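Local coordinates for protein GNAT family acetyltransferase (Mycobacterium smegmatis, PDB 6C30) that probably transfers the acetyl group of acetyl-coenzyme A to the N-terminal amine of a protein substrate, as expected of a RimJ-type GNAT N-acetyltransferase, at residues Val169-Glu174 with Leu191-Thr196; Glu152-Pro157 with Arg179-Asp184; Val107-Leu112 with Thr144-His149. One frame throughout, in Å; residues are numbered along the deposited sequence.

How the contacts relate
Two contacts belong to the sheet, and the third joins loops at strand ends. Contact 1 is a true strand pairing, with main-chain hydrogen bonds, an apolar face turned to the helices and a charged face on the other side. Contact 2 joins parts of the two strands flanking 186-196, so side chains and one water meet across that middle strand. Contact 3 ties two loops, one before strand 114-121 and one before strand 150-155, by a small apolar cluster and two waters. All three are partly buried. Contacts 1 and 2 share strand 172-180 and are bonded to each other, Leu191 N lying 2.7 Å from Val155 O, whereas contact 3 touches contact 1 through His149 and Thr196.

Contact 1 (Val169-Glu174 with Leu191-Thr196); sequences VGFREE and LLVAIT
Phe171 packs against Val193 and Ile195, giving an apolar side to the antiparallel pairing of Val169-Glu174 with Leu191-Thr196. Its CG sits beside the backbone N (chi1 -77°), and its side chain crosses both partners at about a right angle. Ile195 CG2 stands over one ring face, 4.2 Å from the Phe171 centroid, as a CH-pi contact. Val193 CG2 comes instead to the root of the side chain, 3.7 Å from Phe171 CB.

The main chain supplies the direct bonds. Arg172 N reaches Ala194 O at 2.8 Å, and Ala194 N returns a bond of 2.9 Å to Arg172 O. One step on, Glu173 and Val193 form a non-hydrogen-bonded pair, with Val193 CA only 3.0 Å from Arg172 O. Glu174 N then donates to Leu192 O.

Beyond these bonds the Arg172 side chain bends at chi3 (-80°), laying one face of its guanidinium over Ala194 O. In a salt bridge, Arg172 NH1, with the acceptor in the guanidinium plane, meets Glu174 OE2 at 2.9 Å from the anti side, tilted 27° out of the carboxylate plane. The extended Glu174 chain passes over Ala194, with OE1 3.4 Å from Ala194 CB. Arg150 is a second partner of Glu174, and Glu199 of Arg172, so the charges form a chain.

Gly170, with positive phi, closes helix 160-169 in a Schellman motif. Strands 172-180 and 186-196 form an antiparallel hairpin in the C-terminal half of the GNAT sheet. Leu139 of helix 130-143 and Leu166 of helix 160-169 cover Phe171, while strand 150-155 pairs with the other edge of 186-196.

Contact 2 (Glu152-Pro157 with Arg179-Asp184); sequences EATVRP and RYLEVD
Thr154 and Tyr180 meet at about a right angle, the Thr154 methyl CG2 lying 3.8 Å from Tyr180 CE2. Both side chains start out toward the opposite segment, and Tyr180 holds CG anti to its backbone N (chi1 180°), carrying the ring across to the threonine. Leu181 arrives beside it, also at roughly a right angle, with CD1 4.2 Å from Thr154 OG1. That two consecutive residues approach one threonine is consistent with the classic beta bulge in which Tyr180 and Leu181 both face Arg188, which upsets the usual alternation of faces.

Farther along, Arg156 runs past Val183 in the opposite direction. A bend at chi3 (66°) turns the guanidinium so that NH1 comes to 3.9 Å from Val183 CG1. The charged groups stay apart, Arg156 NH1 lying 4.8 Å from Asp184 OD2. Water 1 bridges the two. It lies at the guanidinium edge, in plane, accepts from Arg156 NH1 at 2.8 Å and donates to Asp184 OD2 at 2.8 Å. The attraction between these opposite charges is thus probably relayed and softened by the water. Arg156 NH1 also makes a weak hydrogen bond to Pro53 O.

The backbones themselves stay far apart, the nearest CA atoms, those of Thr154 and Tyr180, being 9.2 Å from each other. Strand 186-196 of the GNAT sheet is the reason: it pairs antiparallel with 150-155 and also with 172-180 and 182-183. Its His190 touches both Arg156 and Leu181, and helix 160-169 packs on Ala153 and Val155.

Contact 3 (Val107-Leu112 with Thr144-His149); sequences VTHGAL and TAVQLH
Val107 and Leu148 form the apolar part of this meeting of the loops preceding strands 114-121 and 150-155, parallel neighbours in the GNAT sheet. Leu148 CD2 comes to 4.1 Å from Val107 CG1, the two side chains crossing at about a right angle. Val146 adds a looser touch to the same valine. With CG beside its backbone N (chi1 -63°), Leu148 sends CD1 out along the extended line, and its other branch, CD2, lies 3.3 Å from Thr108 O.

The His109 ring makes the next kind of contact, carbon to oxygen. Its CE1 edge points at Val146 O, in the ring plane and 3.2 Å away, while Leu148 CD2 is 3.9 Å from His109 CE1.

Water carries the remaining polar links. Water 2 lies in the His109 ring plane, 2.8 Å from ND1, and donates to Gln147 O at 2.6 Å. Water 3 does the same work at the other end, standing 2.7 Å from His149 ND1 and donating to Leu112 O at 2.8 Å. The far nitrogen of His149, NE2, is hydrogen-bonded to Glu198.

Each loop is folded by its own bonds, Leu112 N to His109 O in one and the type I turn Thr144-Gln147 in the other. Two water bridges and a few carbon contacts then join them, a chemistry that would restrain the rotation of both imidazoles and links separately folded loops without a direct main-chain bond between the segments.

Contact 1 (Val169-Glu174 with Leu191-Thr196)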
loop_
_atom_site.group_PDB
_atom_site.type_symbol
_atom_site.label_atom_id
_atom_site.label_comp_id
_atom_site.label_asym_id
_atom_site.label_seq_id
_atom_site.Cartn_x
_atom_site.Cartn_y
_atom_site.Cartn_z
ATOM N N VAL A 169 10.641 -9.295 19.618
ATOM C CA VAL A 169 11.331 -8.300 18.802
ATOM C C VAL A 169 12.422 -7.529 19.542
ATOM O O VAL A 169 13.171 -6.786 18.915
ATOM C CB VAL A 169 10.341 -7.287 18.165
ATOM C CG1 VAL A 169 9.346 -8.018 17.291
ATOM C CG2 VAL A 169 9.620 -6.459 19.221
ATOM N N GLY A 170 12.515 -7.696 20.863
ATOM C CA GLY A 170 13.624 -7.113 21.603
ATOM C C GLY A 170 13.281 -6.216 22.778
ATOM O O GLY A 170 14.176 -5.639 23.401
ATOM N N PHE A 171 12.003 -6.092 23.106
ATOM C CA PHE A 171 11.649 -5.282 24.275
ATOM C C PHE A 171 12.145 -5.913 25.577
ATOM O O PHE A 171 12.042 -7.132 25.762
ATOM C CB PHE A 171 10.130 -5.069 24.340
ATOM C CG PHE A 171 9.628 -4.043 23.367
ATOM C CD1 PHE A 171 9.657 -2.697 23.693
ATOM C CD2 PHE A 171 9.136 -4.424 22.127
ATOM C CE1 PHE A 171 9.206 -1.737 22.790
ATOM C CE2 PHE A 171 8.679 -3.476 21.224
ATOM C CZ PHE A 171 8.711 -2.127 21.561
ATOM N N ARG A 172 12.673 -5.066 26.467
ATOM C CA ARG A 172 13.113 -5.457 27.808
ATOM C C ARG A 172 12.079 -5.100 28.861
ATOM O O ARG A 172 11.561 -3.993 28.840
ATOM C CB ARG A 172 14.411 -4.745 28.191
ATOM C CG ARG A 172 15.598 -4.979 27.289
ATOM C CD ARG A 172 16.733 -4.009 27.661
ATOM N NE ARG A 172 16.521 -2.679 27.095
ATOM C CZ ARG A 172 15.995 -1.643 27.748
ATOM N NH1 ARG A 172 15.629 -1.760 29.018
ATOM N NH2 ARG A 172 15.843 -0.483 27.119
ATOM N N GLU A 173 11.817 -5.981 29.816
ATOM C CA GLU A 173 11.005 -5.584 30.976
ATOM C C GLU A 173 11.761 -4.568 31.834
ATOM O O GLU A 173 12.914 -4.813 32.220
ATOM C CB GLU A 173 10.633 -6.798 31.830
ATOM C CG GLU A 173 9.639 -7.736 31.164
ATOM C CD GLU A 173 9.217 -8.873 32.072
ATOM O OE1 GLU A 173 9.605 -8.869 33.261
ATOM O OE2 GLU A 173 8.506 -9.778 31.593
ATOM N N GLU A 174 11.116 -3.442 32.140
ATOM C CA GLU A 174 11.730 -2.407 32.969
ATOM C C GLU A 174 11.035 -2.231 34.306
ATOM O O GLU A 174 11.648 -1.770 35.255
ATOM C CB GLU A 174 11.756 -1.063 32.226
ATOM C CG GLU A 174 12.770 -1.059 31.096
ATOM C CD GLU A 174 13.115 0.322 30.594
ATOM O OE1 GLU A 174 12.239 1.204 30.594
ATOM O OE2 GLU A 174 14.278 0.519 30.192
ATOM N N LEU A 191 2.916 -4.378 33.044
ATOM C CA LEU A 191 4.360 -4.346 32.860
ATOM C C LEU A 191 4.738 -3.218 31.919
ATOM O O LEU A 191 3.998 -2.910 30.984
ATOM C CB LEU A 191 4.866 -5.676 32.299
ATOM C CG LEU A 191 4.791 -6.859 33.262
ATOM C CD1 LEU A 191 4.771 -8.148 32.479
ATOM C CD2 LEU A 191 5.953 -6.838 34.246
ATOM N N LEU A 192 5.875 -2.593 32.185
ATOM C CA LEU A 192 6.466 -1.629 31.282
ATOM C C LEU A 192 7.656 -2.291 30.612
ATOM O O LEU A 192 8.549 -2.805 31.298
ATOM C CB LEU A 192 6.904 -0.370 32.041
ATOM C CG LEU A 192 7.607 0.710 31.225
ATOM C CD1 LEU A 192 6.649 1.318 30.214
ATOM C CD2 LEU A 192 8.191 1.797 32.126
ATOM N N VAL A 193 7.669 -2.286 29.287
ATOM C CA VAL A 193 8.800 -2.829 28.540
ATOM C C VAL A 193 9.349 -1.736 27.619
ATOM O O VAL A 193 8.637 -0.787 27.294
ATOM C CB VAL A 193 8.417 -4.098 27.731
ATOM C CG1 VAL A 193 7.807 -5.161 28.639
ATOM C CG2 VAL A 193 7.466 -3.758 26.583
ATOM N N ALA A 194 10.613 -1.846 27.204
ATOM C CA ALA A 194 11.237 -0.768 26.454
ATOM C C ALA A 194 12.424 -1.240 25.635
ATOM O O ALA A 194 13.012 -2.296 25.895
ATOM C CB ALA A 194 11.690 0.348 27.394
ATOM N N ILE A 195 12.773 -0.438 24.644
ATOM C CA ILE A 195 13.988 -0.654 23.874
ATOM C C ILE A 195 14.520 0.720 23.464
ATOM O O ILE A 195 13.736 1.646 23.242
ATOM C CB ILE A 195 13.714 -1.577 22.650
ATOM C CG1 ILE A 195 15.023 -1.964 21.954
ATOM C CG2 ILE A 195 12.719 -0.941 21.658
ATOM C CD1 ILE A 195 14.843 -2.966 20.815
ATOM N N THR A 196 15.842 0.878 23.410
ATOM C CA THR A 196 16.397 2.166 22.999
ATOM C C THR A 196 17.163 2.003 21.688
ATOM O O THR A 196 17.467 0.884 21.273
ATOM C CB THR A 196 17.306 2.803 24.092
ATOM O OG1 THR A 196 18.488 2.010 24.278
ATOM C CG2 THR A 196 16.564 2.935 25.418
#

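Contact 2 (Glu152-Pro157 with Arg179-Asp184)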
loop_
_atom_site.group_PDB
_atom_site.type_symbol
_atom_site.label_atom_id
_atom_site.label_comp_id
_atom_site.label_asym_id
_atom_site.label_seq_id
_atom_site.Cartn_x
_atom_site.Cartn_y
_atom_site.Cartn_z
ATOM N N GLU A 152 8.641 2.560 24.374
ATOM C CA GLU A 152 8.155 1.691 25.432
ATOM C C GLU A 152 6.776 1.147 25.097
ATOM O O GLU A 152 6.116 1.638 24.177
ATOM C CB GLU A 152 8.099 2.438 26.766
ATOM C CG GLU A 152 7.068 3.561 26.769
ATOM C CD GLU A 152 7.020 4.342 28.068
ATOM O OE1 GLU A 152 5.979 4.974 28.330
ATOM O OE2 GLU A 152 8.016 4.347 28.831
ATOM N N ALA A 153 6.356 0.134 25.841
ATOM C CA ALA A 153 5.006 -0.419 25.712
ATOM C C ALA A 153 4.545 -0.920 27.063
ATOM O O ALA A 153 5.364 -1.214 27.947
ATOM C CB ALA A 153 4.959 -1.549 24.688
ATOM N N THR A 154 3.229 -0.984 27.245
ATOM C CA THR A 154 2.666 -1.524 28.476
ATOM C C THR A 154 1.786 -2.725 28.150
ATOM O O THR A 154 1.110 -2.769 27.109
ATOM C CB THR A 154 1.869 -0.459 29.267
ATOM O OG1 THR A 154 0.893 0.144 28.407
ATOM C CG2 THR A 154 2.808 0.617 29.780
ATOM N N VAL A 155 1.820 -3.723 29.021
ATOM C CA VAL A 155 1.129 -4.973 28.752
ATOM C C VAL A 155 0.791 -5.634 30.084
ATOM O O VAL A 155 1.622 -5.657 30.985
ATOM C CB VAL A 155 2.002 -5.898 27.853
ATOM C CG1 VAL A 155 3.386 -6.132 28.459
ATOM C CG2 VAL A 155 1.289 -7.214 27.580
ATOM N N ARG A 156 -0.433 -6.125 30.236
ATOM C CA ARG A 156 -0.794 -6.807 31.471
ATOM C C ARG A 156 0.030 -8.082 31.634
ATOM O O ARG A 156 0.290 -8.787 30.649
ATOM C CB ARG A 156 -2.295 -7.121 31.501
ATOM C CG ARG A 156 -3.159 -5.881 31.745
ATOM C CD ARG A 156 -4.650 -6.210 31.745
ATOM N NE ARG A 156 -5.005 -7.069 32.871
ATOM C CZ ARG A 156 -6.177 -7.682 33.004
ATOM N NH1 ARG A 156 -7.112 -7.546 32.071
ATOM N NH2 ARG A 156 -6.404 -8.444 34.069
ATOM N N PRO A 157 0.453 -8.380 32.876
ATOM C CA PRO A 157 1.179 -9.631 33.111
ATOM C C PRO A 157 0.391 -10.833 32.611
ATOM O O PRO A 157 0.999 -11.806 32.176
ATOM C CB PRO A 157 1.329 -9.678 34.634
ATOM C CG PRO A 157 1.277 -8.248 35.068
ATOM C CD PRO A 157 0.364 -7.545 34.090
ATOM N N ARG A 179 -1.741 -0.834 39.196
ATOM C CA ARG A 179 -3.065 -0.222 39.019
ATOM C C ARG A 179 -3.005 0.870 37.950
ATOM O O ARG A 179 -3.519 1.971 38.134
ATOM C CB ARG A 179 -3.577 0.347 40.351
ATOM C CG ARG A 179 -3.781 -0.713 41.430
ATOM C CD ARG A 179 -4.042 -0.111 42.816
ATOM N NE ARG A 179 -2.915 0.686 43.302
ATOM C CZ ARG A 179 -1.831 0.179 43.883
ATOM N NH1 ARG A 179 -1.719 -1.133 44.063
ATOM N NH2 ARG A 179 -0.856 0.981 44.291
ATOM N N TYR A 180 -2.356 0.554 36.836
ATOM C CA TYR A 180 -1.920 1.568 35.883
ATOM C C TYR A 180 -3.031 2.083 34.964
ATOM O O TYR A 180 -3.183 3.291 34.791
ATOM C CB TYR A 180 -0.751 1.009 35.051
ATOM C CG TYR A 180 -0.211 1.975 34.021
ATOM C CD1 TYR A 180 0.417 3.153 34.410
ATOM C CD2 TYR A 180 -0.320 1.705 32.664
ATOM C CE1 TYR A 180 0.909 4.039 33.465
ATOM C CE2 TYR A 180 0.176 2.583 31.716
ATOM C CZ TYR A 180 0.779 3.749 32.123
ATOM O OH TYR A 180 1.263 4.618 31.163
ATOM N N LEU A 181 -3.781 1.168 34.356
ATOM C CA LEU A 181 -4.804 1.531 33.378
ATOM C C LEU A 181 -6.134 0.916 33.761
ATOM O O LEU A 181 -6.184 -0.219 34.264
ATOM C CB LEU A 181 -4.403 1.067 31.974
ATOM C CG LEU A 181 -3.471 1.970 31.167
ATOM C CD1 LEU A 181 -2.790 1.200 30.043
ATOM C CD2 LEU A 181 -4.241 3.180 30.620
ATOM N N GLU A 182 -7.214 1.651 33.513
ATOM C CA GLU A 182 -8.552 1.154 33.787
ATOM C C GLU A 182 -8.948 0.212 32.661
ATOM O O GLU A 182 -9.199 0.649 31.535
ATOM C CB GLU A 182 -9.545 2.307 33.898
ATOM C CG GLU A 182 -10.709 2.047 34.829
ATOM C CD GLU A 182 -11.769 3.136 34.747
ATOM O OE1 GLU A 182 -11.543 4.163 34.065
ATOM O OE2 GLU A 182 -12.839 2.955 35.361
ATOM N N VAL A 183 -8.980 -1.081 32.956
ATOM C CA VAL A 183 -9.190 -2.125 31.947
ATOM C C VAL A 183 -10.104 -3.194 32.537
ATOM O O VAL A 183 -9.869 -3.664 33.647
ATOM C CB VAL A 183 -7.848 -2.775 31.509
ATOM C CG1 VAL A 183 -8.091 -4.001 30.639
ATOM C CG2 VAL A 183 -6.948 -1.773 30.800
ATOM N N ASP A 184 -11.152 -3.559 31.806
ATOM C CA ASP A 184 -12.034 -4.657 32.207
ATOM C C ASP A 184 -12.571 -4.467 33.629
ATOM O O ASP A 184 -12.622 -5.407 34.418
ATOM C CB ASP A 184 -11.299 -6.012 32.074
ATOM C CG ASP A 184 -12.247 -7.205 32.070
ATOM O OD1 ASP A 184 -13.405 -7.054 31.629
ATOM O OD2 ASP A 184 -11.813 -8.304 32.485
HETATM O O HOH W 1 -9.251 -9.240 32.873
#

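Contact 3 (Val107-Leu112 with Thr144-His149)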
loop_
_atom_site.group_PDB
_atom_site.type_symbol
_atom_site.label_atom_id
_atom_site.label_comp_id
_atom_site.label_asym_id
_atom_site.label_seq_id
_atom_site.Cartn_x
_atom_site.Cartn_y
_atom_site.Cartn_z
ATOM N N VAL A 107 4.475 11.045 22.067
ATOM C CA VAL A 107 5.769 11.343 21.465
ATOM C C VAL A 107 6.367 12.606 22.069
ATOM O O VAL A 107 5.708 13.643 22.147
ATOM C CB VAL A 107 5.657 11.515 19.936
ATOM C CG1 VAL A 107 6.997 11.890 19.328
ATOM C CG2 VAL A 107 5.133 10.232 19.294
ATOM N N THR A 108 7.617 12.503 22.511
ATOM C CA THR A 108 8.357 13.665 22.989
ATOM C C THR A 108 9.685 13.751 22.258
ATOM O O THR A 108 10.171 12.760 21.705
ATOM C CB THR A 108 8.610 13.596 24.503
ATOM O OG1 THR A 108 9.307 12.378 24.810
ATOM C CG2 THR A 108 7.300 13.645 25.263
ATOM N N HIS A 109 10.276 14.937 22.239
ATOM C CA HIS A 109 11.604 15.074 21.677
ATOM C C HIS A 109 12.518 15.634 22.766
ATOM O O HIS A 109 12.585 15.051 23.847
ATOM C CB HIS A 109 11.560 15.915 20.401
ATOM C CG HIS A 109 10.804 15.243 19.294
ATOM N ND1 HIS A 109 11.375 14.295 18.475
ATOM C CD2 HIS A 109 9.509 15.344 18.911
ATOM C CE1 HIS A 109 10.468 13.854 17.617
ATOM N NE2 HIS A 109 9.327 14.472 17.863
ATOM N N GLY A 110 13.216 16.736 22.512
ATOM C CA GLY A 110 14.090 17.297 23.532
ATOM C C GLY A 110 15.135 16.324 24.057
ATOM O O GLY A 110 15.844 15.684 23.277
ATOM N N ALA A 111 15.238 16.224 25.385
ATOM C CA ALA A 111 16.209 15.336 26.030
ATOM C C ALA A 111 15.608 13.979 26.385
ATOM O O ALA A 111 16.254 13.165 27.056
ATOM C CB ALA A 111 16.775 15.996 27.287
ATOM N N LEU A 112 14.374 13.740 25.943
ATOM C CA LEU A 112 13.694 12.478 26.229
ATOM C C LEU A 112 13.594 11.621 24.962
ATOM O O LEU A 112 14.083 10.494 24.947
ATOM C CB LEU A 112 12.309 12.734 26.830
ATOM C CG LEU A 112 11.445 11.506 27.138
ATOM C CD1 LEU A 112 12.211 10.464 27.955
ATOM C CD2 LEU A 112 10.168 11.917 27.868
ATOM N N THR A 144 14.536 6.132 13.221
ATOM C CA THR A 144 15.114 6.838 12.079
ATOM C C THR A 144 14.337 8.127 11.804
ATOM O O THR A 144 14.712 9.199 12.292
ATOM C CB THR A 144 15.160 5.948 10.810
ATOM O OG1 THR A 144 13.851 5.444 10.500
ATOM C CG2 THR A 144 16.101 4.773 11.023
ATOM N N ALA A 145 13.236 8.014 11.065
ATOM C CA ALA A 145 12.454 9.172 10.632
ATOM C C ALA A 145 11.910 10.051 11.764
ATOM O O ALA A 145 11.877 11.277 11.631
ATOM C CB ALA A 145 11.299 8.703 9.753
ATOM N N VAL A 146 11.483 9.447 12.871
ATOM C CA VAL A 146 10.879 10.234 13.954
ATOM C C VAL A 146 11.968 10.756 14.911
ATOM O O VAL A 146 11.701 11.576 15.790
ATOM C CB VAL A 146 9.801 9.408 14.719
ATOM C CG1 VAL A 146 8.948 10.304 15.629
ATOM C CG2 VAL A 146 8.893 8.695 13.718
ATOM N N GLN A 147 13.199 10.294 14.697
ATOM C CA GLN A 147 14.376 10.762 15.441
ATOM C C GLN A 147 14.260 10.491 16.939
ATOM O O GLN A 147 14.765 11.253 17.769
ATOM C CB GLN A 147 14.608 12.256 15.187
ATOM C CG GLN A 147 14.861 12.580 13.724
ATOM C CD GLN A 147 14.892 14.071 13.452
ATOM O OE1 GLN A 147 14.692 14.885 14.355
ATOM N NE2 GLN A 147 15.141 14.439 12.199
ATOM N N LEU A 148 13.607 9.389 17.288
ATOM C CA LEU A 148 13.445 9.039 18.688
ATOM C C LEU A 148 14.588 8.165 19.203
ATOM O O LEU A 148 15.303 7.508 18.430
ATOM C CB LEU A 148 12.102 8.329 18.906
ATOM C CG LEU A 148 10.876 9.189 18.592
ATOM C CD1 LEU A 148 9.594 8.391 18.808
ATOM C CD2 LEU A 148 10.860 10.463 19.438
ATOM N N HIS A 149 14.748 8.181 20.522
ATOM C CA HIS A 149 15.788 7.426 21.213
ATOM C C HIS A 149 15.260 6.183 21.940
ATOM O O HIS A 149 15.998 5.236 22.180
ATOM C CB HIS A 149 16.509 8.342 22.212
ATOM C CG HIS A 149 17.521 7.633 23.056
ATOM N ND1 HIS A 149 17.297 7.312 24.377
ATOM C CD2 HIS A 149 18.753 7.155 22.756
ATOM C CE1 HIS A 149 18.352 6.680 24.860
ATOM N NE2 HIS A 149 19.250 6.570 23.894
HETATM O O HOH W 2 14.045 13.594 18.767
HETATM O O HOH W 3 15.121 8.095 25.865
#